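Local coordinates for protein Endonuclease/exonuclease/phosphatase (Leptotrichia buccalis C-1013-b, PDB 3TEB) that probably acts as a metal-dependent hydrolase, perhaps a nuclease, of the DNase I-like endonuclease/exonuclease/phosphatase family and binds magnesium, at residues 8-13 with 253-258; 24-29 with 244-249; 210-215 with 227-232; 38-43 with 94-99; 141-146 with 176-181. All blocks are in the same frame, centred on the assembly; numbering follows the deposited sequence.

Contact 1: residues 8-13 with 253-258; sequences TVNVHA and IVSDHF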
# COMPACT_ATOMS: atom_id res chain seq x y z
N THR A 8 -1.79 -4.11 3.70
CA THR A 8 -1.69 -2.80 3.05
C THR A 8 -2.37 -1.73 3.91
O THR A 8 -3.45 -1.94 4.43
CB THR A 8 -2.29 -2.77 1.60
OG1 THR A 8 -2.07 -1.48 1.02
CG2 THR A 8 -3.80 -3.04 1.61
N VAL A 9 -1.73 -0.58 4.05
CA VAL A 9 -2.25 0.45 4.93
C VAL A 9 -1.77 1.84 4.53
O VAL A 9 -0.57 2.09 4.39
CB VAL A 9 -1.96 0.10 6.44
CG1 VAL A 9 -0.49 -0.16 6.68
CG2 VAL A 9 -2.46 1.16 7.34
N ASN A 10 -2.73 2.73 4.31
CA ASN A 10 -2.46 4.14 4.10
C ASN A 10 -2.20 4.74 5.46
O ASN A 10 -3.10 4.78 6.29
CB ASN A 10 -3.67 4.81 3.45
CG ASN A 10 -3.47 6.29 3.23
OD1 ASN A 10 -2.99 7.02 4.12
ND2 ASN A 10 -3.87 6.77 2.05
N VAL A 11 -0.98 5.18 5.73
CA VAL A 11 -0.62 5.43 7.14
C VAL A 11 -0.81 6.87 7.59
O VAL A 11 -0.61 7.18 8.77
CB VAL A 11 0.80 4.93 7.48
CG1 VAL A 11 0.78 3.42 7.66
CG2 VAL A 11 1.82 5.39 6.44
N HIS A 12 -1.22 7.73 6.66
CA HIS A 12 -1.41 9.14 6.91
C HIS A 12 -0.24 9.67 7.75
O HIS A 12 -0.45 10.33 8.77
CB HIS A 12 -2.77 9.35 7.60
CG HIS A 12 -3.35 10.72 7.43
ND1 HIS A 12 -4.02 11.37 8.45
CD2 HIS A 12 -3.36 11.57 6.37
CE1 HIS A 12 -4.42 12.56 8.02
NE2 HIS A 12 -4.04 12.70 6.76
N ALA A 13 0.98 9.37 7.32
CA ALA A 13 2.18 9.61 8.12
C ALA A 13 2.39 11.04 8.65
O ALA A 13 2.48 11.99 7.86
CB ALA A 13 3.40 9.18 7.33
N ILE A 253 -7.04 1.80 15.96
CA ILE A 253 -6.90 2.69 14.79
C ILE A 253 -5.50 3.34 14.71
O ILE A 253 -5.01 3.85 15.71
CB ILE A 253 -8.03 3.76 14.77
CG1 ILE A 253 -9.31 3.17 14.17
CG2 ILE A 253 -7.65 4.99 13.96
CD1 ILE A 253 -10.51 4.14 14.14
N VAL A 254 -4.85 3.31 13.55
CA VAL A 254 -3.51 3.92 13.40
C VAL A 254 -3.42 4.98 12.31
O VAL A 254 -2.38 5.61 12.13
CB VAL A 254 -2.40 2.88 13.15
CG1 VAL A 254 -2.37 1.85 14.26
CG2 VAL A 254 -2.56 2.22 11.78
N SER A 255 -4.51 5.17 11.58
CA SER A 255 -4.54 6.14 10.50
C SER A 255 -5.95 6.70 10.29
O SER A 255 -6.83 6.49 11.12
CB SER A 255 -4.05 5.46 9.24
OG SER A 255 -4.03 6.37 8.17
N ASP A 256 -6.16 7.42 9.20
CA ASP A 256 -7.50 7.83 8.80
C ASP A 256 -8.14 6.84 7.81
O ASP A 256 -9.28 7.02 7.38
CB ASP A 256 -7.54 9.29 8.28
CG ASP A 256 -6.73 9.51 7.00
OD1 ASP A 256 -6.04 8.58 6.50
OD2 ASP A 256 -6.79 10.64 6.48
N HIS A 257 -7.37 5.80 7.46
CA HIS A 257 -7.84 4.64 6.70
C HIS A 257 -7.57 3.42 7.56
O HIS A 257 -6.61 3.43 8.34
CB HIS A 257 -7.01 4.45 5.44
CG HIS A 257 -7.33 5.41 4.33
ND1 HIS A 257 -7.67 4.98 3.06
CD2 HIS A 257 -7.31 6.76 4.28
CE1 HIS A 257 -7.87 6.03 2.29
NE2 HIS A 257 -7.66 7.13 3.01
N PHE A 258 -8.38 2.37 7.43
CA PHE A 258 -8.03 1.08 8.04
C PHE A 258 -7.22 0.26 7.04
O PHE A 258 -7.21 0.55 5.83
CB PHE A 258 -9.27 0.29 8.45
CG PHE A 258 -10.33 1.10 9.14
CD1 PHE A 258 -9.99 2.06 10.09
CD2 PHE A 258 -11.67 0.88 8.84
CE1 PHE A 258 -10.98 2.80 10.73
CE2 PHE A 258 -12.66 1.61 9.48
CZ PHE A 258 -12.32 2.57 10.42
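Ser255 gives the hydrogen bond that ties the two segments together: its OG donates to the backbone O of Asn10 at 2.6 Å. With OG anti to the backbone N (chi1 -178°), the hydroxyl reaches back across to the outgoing end of the strand. Within 8-13, Asn10 OD1 accepts from His12 N at 3.2 Å, in the carbonyl plane, and so closes an Asx turn that bends the chain as it leaves the sheet.

Two flat-on contacts make up the rest. The Asp256 carboxylate stacks on the His12 imidazole, their planes 16° apart, with OD2 3.3 Å above the ring and over its centre; no ring N-H points at it. The Asn10 amide stacks similarly on His257, its plane 11° from that of the ring, while Asn10 CB makes a CH-pi contact over the same ring. With an alanine at His12, the Asp256 carboxylate would probably lose the ring it lies on, and Glu16 its partner at ND1.

Ser255, Asp256 and His257 form the Ser-Asp-His motif of DNase I-like enzymes. Asp256 belongs to the magnesium site, though in this model its side chain stops about 4 Å short of the ion. Asn10 ND2 turns to Glu42 and His257 ND1 to Asp229. Strand 4-10 runs between strands 37-46 and 259-264, with Val11 against Tyr61 of helix 61-69.

Contact 2: residues 24-29 with 244-249; sequences DILART and VIFNNK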
# COMPACT_ATOMS: atom_id res chain seq x y z
N ASP A 24 3.53 2.71 17.32
CA ASP A 24 3.78 1.58 18.17
C ASP A 24 2.79 0.43 17.97
O ASP A 24 3.20 -0.73 17.90
CB ASP A 24 3.83 2.00 19.63
CG ASP A 24 4.67 1.07 20.47
OD1 ASP A 24 5.90 1.01 20.22
OD2 ASP A 24 4.09 0.42 21.39
N ILE A 25 1.49 0.75 17.88
CA ILE A 25 0.44 -0.22 17.57
C ILE A 25 0.79 -0.96 16.27
O ILE A 25 0.75 -2.18 16.19
CB ILE A 25 -0.93 0.44 17.30
CG1 ILE A 25 -1.34 1.46 18.38
CG2 ILE A 25 -1.98 -0.62 17.02
CD1 ILE A 25 -2.09 0.92 19.52
N LEU A 26 1.10 -0.19 15.23
CA LEU A 26 1.40 -0.76 13.93
C LEU A 26 2.58 -1.70 14.03
O LEU A 26 2.49 -2.84 13.60
CB LEU A 26 1.69 0.35 12.93
CG LEU A 26 2.00 0.06 11.47
CD1 LEU A 26 1.02 -0.92 10.83
CD2 LEU A 26 1.98 1.41 10.76
N ALA A 27 3.68 -1.23 14.61
CA ALA A 27 4.89 -2.03 14.80
C ALA A 27 4.62 -3.33 15.56
O ALA A 27 4.90 -4.40 15.02
CB ALA A 27 5.97 -1.22 15.48
N ARG A 28 4.06 -3.24 16.77
CA ARG A 28 3.65 -4.41 17.56
C ARG A 28 2.86 -5.46 16.79
O ARG A 28 3.02 -6.67 17.01
CB ARG A 28 2.80 -3.97 18.75
CG ARG A 28 3.55 -3.38 19.91
CD ARG A 28 2.59 -3.00 21.04
NE ARG A 28 3.30 -2.55 22.23
CZ ARG A 28 3.89 -3.36 23.10
NH1 ARG A 28 3.86 -4.68 22.92
NH2 ARG A 28 4.53 -2.86 24.15
N THR A 29 1.97 -4.99 15.92
CA THR A 29 1.10 -5.85 15.14
C THR A 29 1.92 -6.59 14.12
O THR A 29 1.93 -7.81 14.11
CB THR A 29 0.00 -5.05 14.42
OG1 THR A 29 -0.66 -4.18 15.34
CG2 THR A 29 -1.01 -6.00 13.77
N VAL A 244 -10.29 -6.68 7.35
CA VAL A 244 -9.88 -5.32 7.64
C VAL A 244 -9.19 -5.34 9.00
O VAL A 244 -9.52 -6.16 9.85
CB VAL A 244 -11.07 -4.35 7.61
CG1 VAL A 244 -10.63 -2.93 7.96
CG2 VAL A 244 -11.72 -4.36 6.23
N ILE A 245 -8.22 -4.45 9.18
CA ILE A 245 -7.47 -4.36 10.42
C ILE A 245 -7.23 -2.88 10.79
O ILE A 245 -7.28 -1.99 9.91
CB ILE A 245 -6.15 -5.20 10.35
CG1 ILE A 245 -5.42 -5.19 11.68
CG2 ILE A 245 -5.25 -4.71 9.23
CD1 ILE A 245 -4.38 -6.26 11.80
N PHE A 246 -7.00 -2.64 12.08
CA PHE A 246 -6.82 -1.29 12.66
C PHE A 246 -8.07 -0.45 12.54
O PHE A 246 -8.03 0.67 12.03
CB PHE A 246 -5.61 -0.55 12.05
CG PHE A 246 -4.34 -1.35 12.08
CD1 PHE A 246 -3.87 -1.88 13.27
CD2 PHE A 246 -3.62 -1.56 10.92
CE1 PHE A 246 -2.70 -2.62 13.30
CE2 PHE A 246 -2.44 -2.30 10.94
CZ PHE A 246 -1.98 -2.83 12.13
N ASN A 247 -9.18 -1.00 13.02
CA ASN A 247 -10.48 -0.37 12.89
C ASN A 247 -11.23 -0.38 14.23
O ASN A 247 -12.47 -0.39 14.26
CB ASN A 247 -11.29 -1.12 11.83
CG ASN A 247 -11.56 -2.56 12.22
OD1 ASN A 247 -10.99 -3.09 13.17
ND2 ASN A 247 -12.44 -3.21 11.47
N ASN A 248 -10.46 -0.38 15.32
CA ASN A 248 -10.95 -0.57 16.70
C ASN A 248 -11.76 -1.84 16.98
O ASN A 248 -12.25 -2.02 18.10
CB ASN A 248 -11.66 0.68 17.25
CG ASN A 248 -10.69 1.83 17.52
OD1 ASN A 248 -9.52 1.61 17.85
ND2 ASN A 248 -11.18 3.05 17.37
N LYS A 249 -11.88 -2.70 15.97
CA LYS A 249 -12.49 -4.02 16.12
C LYS A 249 -11.40 -5.08 16.08
O LYS A 249 -11.09 -5.70 17.09
CB LYS A 249 -13.56 -4.28 15.05
CG LYS A 249 -14.95 -3.82 15.47
CD LYS A 249 -15.90 -3.66 14.29
CE LYS A 249 -15.74 -2.29 13.63
NZ LYS A 249 -16.26 -2.27 12.24
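Helix 19-33 packs on the end of strand 239-245, with Thr29 and Leu26 meeting Phe246 just where the strand gives way to its loop. The two sides approach head on at Thr29, whose CB lies in the plane of the ring at its edge, and OG1 is 3.3 Å from Phe246 CE1. The methyl CG2 of Thr29 touches the ring at CZ and extends the contact to the preceding residue, reaching Ile245 CD1 at 3.9 Å. The Leu26 side chain runs at about a right angle to that of Phe246 and sets CD1 3.7 Å from Phe246 CE2, while Ile25 CG2 makes a looser contact with CE1.

The ring is also backed from within its own segment, where Ile245 CG1 stands 3.8 Å above the Phe246 ring plane, over its centre. On the helix, Thr29 OG1 lies anti to the carbonyl carbon (chi1 -51°), a rotation that lets it donate to Ile25 O at 2.6 Å. The hydroxyl and the backbone N of Thr29 reach that oxygen from opposite faces of its plane. Replacing Thr29 by a glycine would probably open a gap at the ring edge, leaving Phe246 and Ile245 CD1 less tightly held.

Leu26 also leans on Tyr61 and Leu65 of helix 61-69. About 14 Å separates the Leu26 side chain from the magnesium, and the arrangement is helix-on-sheet packing of the layered alpha/beta sandwich seen in DNase I-like proteins.

Contact 3: residues 210-215 with 227-232; sequences ITVDKS and RLDYIF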
# COMPACT_ATOMS: atom_id res chain seq x y z
N ILE A 210 -15.11 -2.73 4.70
CA ILE A 210 -15.02 -1.27 4.84
C ILE A 210 -13.63 -0.82 5.27
O ILE A 210 -13.12 -1.29 6.29
CB ILE A 210 -16.09 -0.77 5.86
CG1 ILE A 210 -17.51 -1.14 5.37
CG2 ILE A 210 -15.98 0.74 6.15
CD1 ILE A 210 -17.81 -0.73 3.92
N THR A 211 -13.01 0.10 4.51
CA THR A 211 -11.68 0.62 4.85
C THR A 211 -11.63 2.08 5.31
O THR A 211 -10.64 2.50 5.91
CB THR A 211 -10.62 0.43 3.72
OG1 THR A 211 -11.08 1.01 2.50
CG2 THR A 211 -10.32 -1.03 3.51
N VAL A 212 -12.67 2.84 5.01
CA VAL A 212 -12.77 4.22 5.49
C VAL A 212 -14.13 4.38 6.14
O VAL A 212 -15.14 4.00 5.55
CB VAL A 212 -12.61 5.24 4.35
CG1 VAL A 212 -12.65 6.66 4.88
CG2 VAL A 212 -11.32 5.00 3.60
N ASP A 213 -14.14 4.94 7.34
CA ASP A 213 -15.37 5.16 8.09
C ASP A 213 -15.35 6.60 8.60
O ASP A 213 -14.42 7.00 9.28
CB ASP A 213 -15.44 4.17 9.25
CG ASP A 213 -16.77 4.20 10.01
OD1 ASP A 213 -17.44 5.26 10.07
OD2 ASP A 213 -17.13 3.14 10.57
N LYS A 214 -16.36 7.39 8.24
CA LYS A 214 -16.43 8.78 8.71
C LYS A 214 -17.55 9.01 9.73
O LYS A 214 -18.55 9.67 9.43
CB LYS A 214 -16.54 9.75 7.53
CG LYS A 214 -15.37 9.71 6.56
CD LYS A 214 -15.48 10.85 5.55
CE LYS A 214 -14.63 10.60 4.30
NZ LYS A 214 -13.18 10.92 4.49
N SER A 215 -17.39 8.47 10.94
CA SER A 215 -18.38 8.63 12.00
C SER A 215 -18.18 9.96 12.73
O SER A 215 -17.05 10.45 12.84
CB SER A 215 -18.29 7.47 12.98
OG SER A 215 -18.34 6.24 12.29
N ARG A 227 -15.20 1.37 0.77
CA ARG A 227 -14.10 0.47 0.52
C ARG A 227 -13.24 1.09 -0.58
O ARG A 227 -13.57 1.02 -1.77
CB ARG A 227 -14.61 -0.92 0.14
CG ARG A 227 -13.56 -2.00 0.11
CD ARG A 227 -14.17 -3.37 -0.06
NE ARG A 227 -13.55 -4.07 -1.18
CZ ARG A 227 -14.20 -4.53 -2.23
NH1 ARG A 227 -15.52 -4.43 -2.31
NH2 ARG A 227 -13.54 -5.13 -3.20
N LEU A 228 -12.15 1.74 -0.16
CA LEU A 228 -11.31 2.54 -1.03
C LEU A 228 -9.95 1.92 -1.28
O LEU A 228 -9.26 2.25 -2.25
CB LEU A 228 -11.10 3.91 -0.40
CG LEU A 228 -12.25 4.90 -0.30
CD1 LEU A 228 -11.66 6.26 0.06
CD2 LEU A 228 -13.04 5.00 -1.60
N ASP A 229 -9.55 1.04 -0.36
CA ASP A 229 -8.25 0.36 -0.41
C ASP A 229 -8.45 -1.05 -0.94
O ASP A 229 -9.49 -1.67 -0.71
CB ASP A 229 -7.64 0.31 0.99
CG ASP A 229 -7.38 1.70 1.59
OD1 ASP A 229 -8.34 2.35 2.07
OD2 ASP A 229 -6.20 2.13 1.60
N TYR A 230 -7.45 -1.57 -1.66
CA TYR A 230 -7.58 -2.90 -2.26
C TYR A 230 -6.29 -3.69 -2.30
O TYR A 230 -5.21 -3.16 -2.11
CB TYR A 230 -8.09 -2.81 -3.69
CG TYR A 230 -9.38 -2.07 -3.88
CD1 TYR A 230 -10.59 -2.75 -3.87
CD2 TYR A 230 -9.39 -0.69 -4.10
CE1 TYR A 230 -11.79 -2.08 -4.07
CE2 TYR A 230 -10.58 -0.01 -4.29
CZ TYR A 230 -11.78 -0.71 -4.28
OH TYR A 230 -12.96 -0.03 -4.47
N ILE A 231 -6.44 -4.98 -2.58
CA ILE A 231 -5.34 -5.81 -3.02
C ILE A 231 -5.79 -6.57 -4.28
O ILE A 231 -6.60 -7.49 -4.22
CB ILE A 231 -4.83 -6.73 -1.89
CG1 ILE A 231 -4.07 -5.89 -0.87
CG2 ILE A 231 -3.89 -7.80 -2.42
CD1 ILE A 231 -3.99 -6.49 0.48
N PHE A 232 -5.28 -6.13 -5.44
CA PHE A 232 -5.60 -6.72 -6.73
C PHE A 232 -4.52 -7.70 -7.15
O PHE A 232 -3.40 -7.67 -6.64
CB PHE A 232 -5.74 -5.64 -7.81
CG PHE A 232 -6.87 -4.69 -7.59
CD1 PHE A 232 -8.19 -5.12 -7.63
CD2 PHE A 232 -6.62 -3.34 -7.36
CE1 PHE A 232 -9.24 -4.23 -7.42
CE2 PHE A 232 -7.66 -2.44 -7.16
CZ PHE A 232 -8.98 -2.89 -7.18
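Thr211 and Asp229 cross at a slant, bringing the threonine hydroxyl beside one oxygen of the carboxylate. Thr211 OG1 sits between its backbone N and carbonyl carbon (chi1 55°), a rotation that turns the hydroxyl to the neighbouring strand and sends the methyl CG2 over Asp229 CB at 3.9 Å. From there OG1 makes two hydrogen bonds. It accepts from the backbone N of Leu228 at 3.0 Å, with a fairly straight angle of 162°, and it donates to Asp229 OD1 at 3.1 Å, which receives it on its anti lone pair, the one that faces away from the other carboxylate oxygen.

Next along the chain, Val212 and Leu228 meet through their methyl branches, also at a slant. Val212 CG2 is 3.8 Å from Leu228 CD1, an apolar patch beside the polar one. The segments belong to the hairpin of strands 212-213 and 225-233, and Thr211 and Val212 both face Lys226 in a classic beta bulge.

Beyond the crossing, Phe232 CZ lies 3.4 Å above the plane of the Tyr230 ring, toward its rim, while Arg227 forms a salt bridge with Asp198.

Asp229 OD1 has a second donor, ND1 of His257 in the Ser-Asp-His motif. The threonine is thus placed as a second-shell partner of what is probably the His-Asp pair of DNase I-like enzymes: two donors grip one oxygen, which would limit the rotation of the carboxylate.

Contact 4: residues 38-43 with 94-99; sequences IAMQEV and GVAVIT. With MG (magnesium ion), chain C.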
# COMPACT_ATOMS: atom_id res chain seq x y z
N ILE A 38 4.55 -5.72 3.60
CA ILE A 38 3.71 -4.60 4.00
C ILE A 38 3.76 -3.51 2.95
O ILE A 38 4.85 -3.03 2.59
CB ILE A 38 4.13 -4.02 5.34
CG1 ILE A 38 3.97 -5.05 6.47
CG2 ILE A 38 3.30 -2.79 5.67
CD1 ILE A 38 5.25 -5.76 6.84
N ALA A 39 2.60 -3.11 2.43
CA ALA A 39 2.54 -2.02 1.46
C ALA A 39 1.97 -0.78 2.16
O ALA A 39 0.95 -0.86 2.83
CB ALA A 39 1.70 -2.41 0.25
N MSE A 40 2.64 0.35 2.01
CA MSE A 40 2.23 1.58 2.71
C MSE A 40 2.14 2.76 1.76
O MSE A 40 2.99 2.93 0.87
CB MSE A 40 3.22 1.89 3.81
CG MSE A 40 3.08 0.99 5.00
SE MSE A 40 4.41 1.43 6.33
CE MSE A 40 5.99 0.88 5.33
N GLN A 41 1.10 3.57 1.97
CA GLN A 41 0.91 4.80 1.22
C GLN A 41 0.86 6.00 2.17
O GLN A 41 0.70 5.85 3.39
CB GLN A 41 -0.37 4.75 0.38
CG GLN A 41 -0.49 3.52 -0.51
CD GLN A 41 -0.91 2.28 0.26
OE1 GLN A 41 -1.78 2.35 1.14
NE2 GLN A 41 -0.31 1.14 -0.06
N GLU A 42 0.97 7.19 1.59
CA GLU A 42 1.04 8.44 2.36
C GLU A 42 2.14 8.30 3.43
O GLU A 42 1.92 8.53 4.60
CB GLU A 42 -0.34 8.89 2.94
CG GLU A 42 -1.46 9.22 1.90
CD GLU A 42 -2.63 10.09 2.46
OE1 GLU A 42 -2.40 11.27 2.84
OE2 GLU A 42 -3.80 9.63 2.49
N VAL A 43 3.32 7.87 3.00
CA VAL A 43 4.48 7.78 3.88
C VAL A 43 5.26 9.06 3.71
O VAL A 43 5.71 9.35 2.60
CB VAL A 43 5.37 6.57 3.52
CG1 VAL A 43 6.66 6.61 4.29
CG2 VAL A 43 4.64 5.27 3.81
N GLY A 94 5.24 9.83 -0.25
CA GLY A 94 5.67 8.71 -1.06
C GLY A 94 4.97 7.44 -0.66
O GLY A 94 4.00 7.46 0.10
N VAL A 95 5.45 6.32 -1.18
CA VAL A 95 4.89 5.02 -0.83
C VAL A 95 6.05 4.16 -0.42
O VAL A 95 7.19 4.49 -0.73
CB VAL A 95 4.15 4.36 -2.01
CG1 VAL A 95 2.82 5.06 -2.27
CG2 VAL A 95 5.00 4.37 -3.26
N ALA A 96 5.77 3.08 0.29
CA ALA A 96 6.84 2.18 0.68
C ALA A 96 6.39 0.73 0.68
O ALA A 96 5.19 0.44 0.58
CB ALA A 96 7.41 2.56 2.01
N VAL A 97 7.36 -0.17 0.75
CA VAL A 97 7.09 -1.59 0.95
C VAL A 97 8.08 -2.06 1.99
O VAL A 97 9.27 -1.75 1.90
CB VAL A 97 7.34 -2.40 -0.34
CG1 VAL A 97 7.14 -3.87 -0.08
CG2 VAL A 97 6.44 -1.94 -1.48
N ILE A 98 7.61 -2.78 2.99
CA ILE A 98 8.51 -3.47 3.92
C ILE A 98 8.43 -4.96 3.63
O ILE A 98 7.36 -5.47 3.26
CB ILE A 98 8.10 -3.26 5.38
CG1 ILE A 98 7.97 -1.77 5.74
CG2 ILE A 98 9.08 -3.97 6.31
CD1 ILE A 98 9.28 -1.00 5.82
N THR A 99 9.54 -5.68 3.79
CA THR A 99 9.49 -7.11 3.56
C THR A 99 10.42 -7.93 4.42
O THR A 99 11.51 -7.48 4.76
CB THR A 99 9.61 -7.49 2.04
OG1 THR A 99 9.50 -8.91 1.89
CG2 THR A 99 10.90 -6.98 1.40
MG MG C . -5.11 10.57 3.25
O HOH W 1 1.09 8.01 -0.99
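Gly94 O is gripped twice, by the backbone N of Val43 at 3.0 Å and by a water that donates to it at 3.2 Å. That water also accepts from Glu42 N at 2.7 Å, filling in where the direct approach of Glu42 N to Gly94 O has a poor angle. The motif is a G1 beta bulge: Glu42 and Val43 both face Gly94, and Glu42 takes the left-handed backbone conformation as the chain turns its corner.

Before the bulge, strands 37-46 and 91-99 run antiparallel in the sheet that holds strand 4-10, with paired backbone bonds at Ile38 with Ile98 and at Met40 with Ala96. Their side chains share one face: Ile38 and Ile98 lie side by side, CB to CB at 4.0 Å, and the selenomethionine Met40 bends at its third torsion (chi3 -67°) to lay CE over Ile98 and against Ala96 CB. Helix 61-69 covers this face through Ala62, Leu65 and Leu66. On the other face Val97 and Ala39 meet Ser141.

At the bulge Glu42 points away from strand 91-99, its chain extended beyond CG. Asn10 holds its carboxylate through OE2, the atom that binds the magnesium ion, modelled 1.8 Å away, a doubtfully short distance.

Contact 5: residues 141-146 with 176-181; sequences SCHMNL and DFNTDA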
# COMPACT_ATOMS: atom_id res chain seq x y z
N SER A 141 3.12 -1.16 -4.57
CA SER A 141 2.45 -0.28 -3.61
C SER A 141 1.92 0.95 -4.33
O SER A 141 2.69 1.72 -4.89
CB SER A 141 3.41 0.12 -2.51
OG SER A 141 2.73 0.80 -1.47
N CYS A 142 0.60 1.12 -4.33
CA CYS A 142 -0.03 2.14 -5.17
C CYS A 142 -0.89 3.08 -4.38
O CYS A 142 -1.58 2.66 -3.45
CB CYS A 142 -0.93 1.51 -6.20
SG CYS A 142 -0.34 -0.05 -6.83
N HIS A 143 -0.85 4.35 -4.77
CA HIS A 143 -1.76 5.35 -4.25
C HIS A 143 -2.21 6.25 -5.39
O HIS A 143 -1.48 7.16 -5.80
CB HIS A 143 -1.11 6.14 -3.12
CG HIS A 143 -2.00 7.20 -2.54
ND1 HIS A 143 -1.52 8.41 -2.12
CD2 HIS A 143 -3.34 7.23 -2.36
CE1 HIS A 143 -2.53 9.14 -1.67
NE2 HIS A 143 -3.65 8.44 -1.80
N MSE A 144 -3.43 6.00 -5.87
CA MSE A 144 -3.95 6.61 -7.10
C MSE A 144 -4.73 7.87 -6.83
O MSE A 144 -5.11 8.14 -5.70
CB MSE A 144 -4.85 5.62 -7.85
CG MSE A 144 -4.32 4.20 -7.92
SE MSE A 144 -2.66 4.02 -8.93
CE MSE A 144 -3.35 4.46 -10.69
N ASN A 145 -4.98 8.63 -7.90
CA ASN A 145 -5.82 9.81 -7.84
C ASN A 145 -7.30 9.42 -7.85
O ASN A 145 -7.64 8.26 -8.11
CB ASN A 145 -5.53 10.71 -9.04
CG ASN A 145 -4.09 11.19 -9.07
OD1 ASN A 145 -3.65 11.93 -8.19
ND2 ASN A 145 -3.35 10.77 -10.09
N LEU A 146 -8.17 10.40 -7.57
CA LEU A 146 -9.62 10.18 -7.69
C LEU A 146 -9.95 9.77 -9.12
O LEU A 146 -9.32 10.24 -10.07
CB LEU A 146 -10.39 11.45 -7.29
CG LEU A 146 -10.25 11.94 -5.84
CD1 LEU A 146 -10.78 13.36 -5.71
CD2 LEU A 146 -10.92 11.01 -4.82
N ASP A 176 -4.18 2.25 -1.98
CA ASP A 176 -5.30 3.16 -1.92
C ASP A 176 -5.65 3.60 -3.32
O ASP A 176 -4.86 4.27 -3.98
CB ASP A 176 -4.92 4.36 -1.06
CG ASP A 176 -6.08 5.32 -0.85
OD1 ASP A 176 -7.26 4.94 -1.12
OD2 ASP A 176 -5.81 6.46 -0.40
N PHE A 177 -6.85 3.24 -3.77
CA PHE A 177 -7.27 3.52 -5.14
C PHE A 177 -8.26 4.67 -5.25
O PHE A 177 -8.65 5.05 -6.37
CB PHE A 177 -7.81 2.26 -5.82
CG PHE A 177 -6.73 1.33 -6.28
CD1 PHE A 177 -6.05 0.54 -5.35
CD2 PHE A 177 -6.38 1.27 -7.63
CE1 PHE A 177 -5.02 -0.32 -5.77
CE2 PHE A 177 -5.35 0.42 -8.07
CZ PHE A 177 -4.66 -0.37 -7.13
N ASN A 178 -8.64 5.24 -4.10
CA ASN A 178 -9.61 6.33 -4.03
C ASN A 178 -10.90 6.04 -4.78
O ASN A 178 -11.45 6.93 -5.43
CB ASN A 178 -9.01 7.63 -4.57
CG ASN A 178 -8.16 8.34 -3.55
OD1 ASN A 178 -8.55 8.51 -2.39
ND2 ASN A 178 -6.98 8.78 -3.98
N THR A 179 -11.37 4.80 -4.71
CA THR A 179 -12.54 4.37 -5.47
C THR A 179 -13.44 3.47 -4.65
O THR A 179 -13.02 2.40 -4.21
CB THR A 179 -12.12 3.62 -6.74
OG1 THR A 179 -11.32 4.49 -7.54
CG2 THR A 179 -13.32 3.20 -7.54
N ASP A 180 -14.68 3.89 -4.44
CA ASP A 180 -15.61 3.12 -3.63
C ASP A 180 -16.26 2.00 -4.44
O ASP A 180 -16.99 2.26 -5.40
CB ASP A 180 -16.68 4.04 -3.03
CG ASP A 180 -17.39 3.41 -1.83
OD1 ASP A 180 -16.94 2.35 -1.33
OD2 ASP A 180 -18.40 4.00 -1.38
N ALA A 181 -15.98 0.77 -4.04
CA ALA A 181 -16.55 -0.43 -4.66
C ALA A 181 -18.07 -0.48 -4.51
O ALA A 181 -18.76 -1.19 -5.26
CB ALA A 181 -15.94 -1.65 -4.06
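Asn178 ND2 donates to the backbone O of Met144 at 2.6 Å, tilted somewhat from both the carbonyl and the amide planes. Beside it the His143 ring and the Asp176 carboxylate lie side by side and point the same way, their planes 14° apart. Asp176 OD2 is 3.2 Å from His143 NE2, but the angle is poor for a hydrogen bond. On the far side of the backbone, the selenomethionine Met144 runs alongside Phe177, with Met144 CG 3.6 Å from Phe177 CD2. Its selenium makes a Met-aromatic contact 5.2 Å from the centroid of the Phe177 ring. Leu146 CD2 rests on Asn178 CB.

These side chains hang on a parallel bridge of His143 with Asp176, where Met144 N bonds to Asp176 O at 2.9 Å and Asp176 N bonds weakly to Cys142 O. Asp176, Phe177 and Asn178 belong to the Gly-Asp-Phe-Asn signature of this family, in which the Asp and Asn line the active site of relatives.

Further out, Phe232 of strand 225-233 meets the Phe177 ring edge-to-face, and Met154 of helix 154-162 covers Met144. Asp176 OD2 has a weak hydrogen bond from Asn10 ND2, while Arg123 NH1 holds His143 O.

Overall arrangement
Contact 1 is the hub, touching all four others and closing the chain loop in which they are nested. It joins contact 4 through Asn10 ND2 and Glu42 OE2 (2.9 Å) and contact 3 through His257 ND1 and Asp229 OD1 (2.9 Å), so side chains from both sheets converge around the magnesium site. The side chain of Asp256 is about 4 Å from the magnesium and that of Asp176, in contact 5, about 6 Å. Contacts 3 and 5 lock together where Arg227 N meets Asp180 OD1 at 2.9 Å. Contact 2 is the farthest from contact 5, about 21 Å between centres, but touches contact 1 through Ile253 N and Asn248 OD1 (3.1 Å).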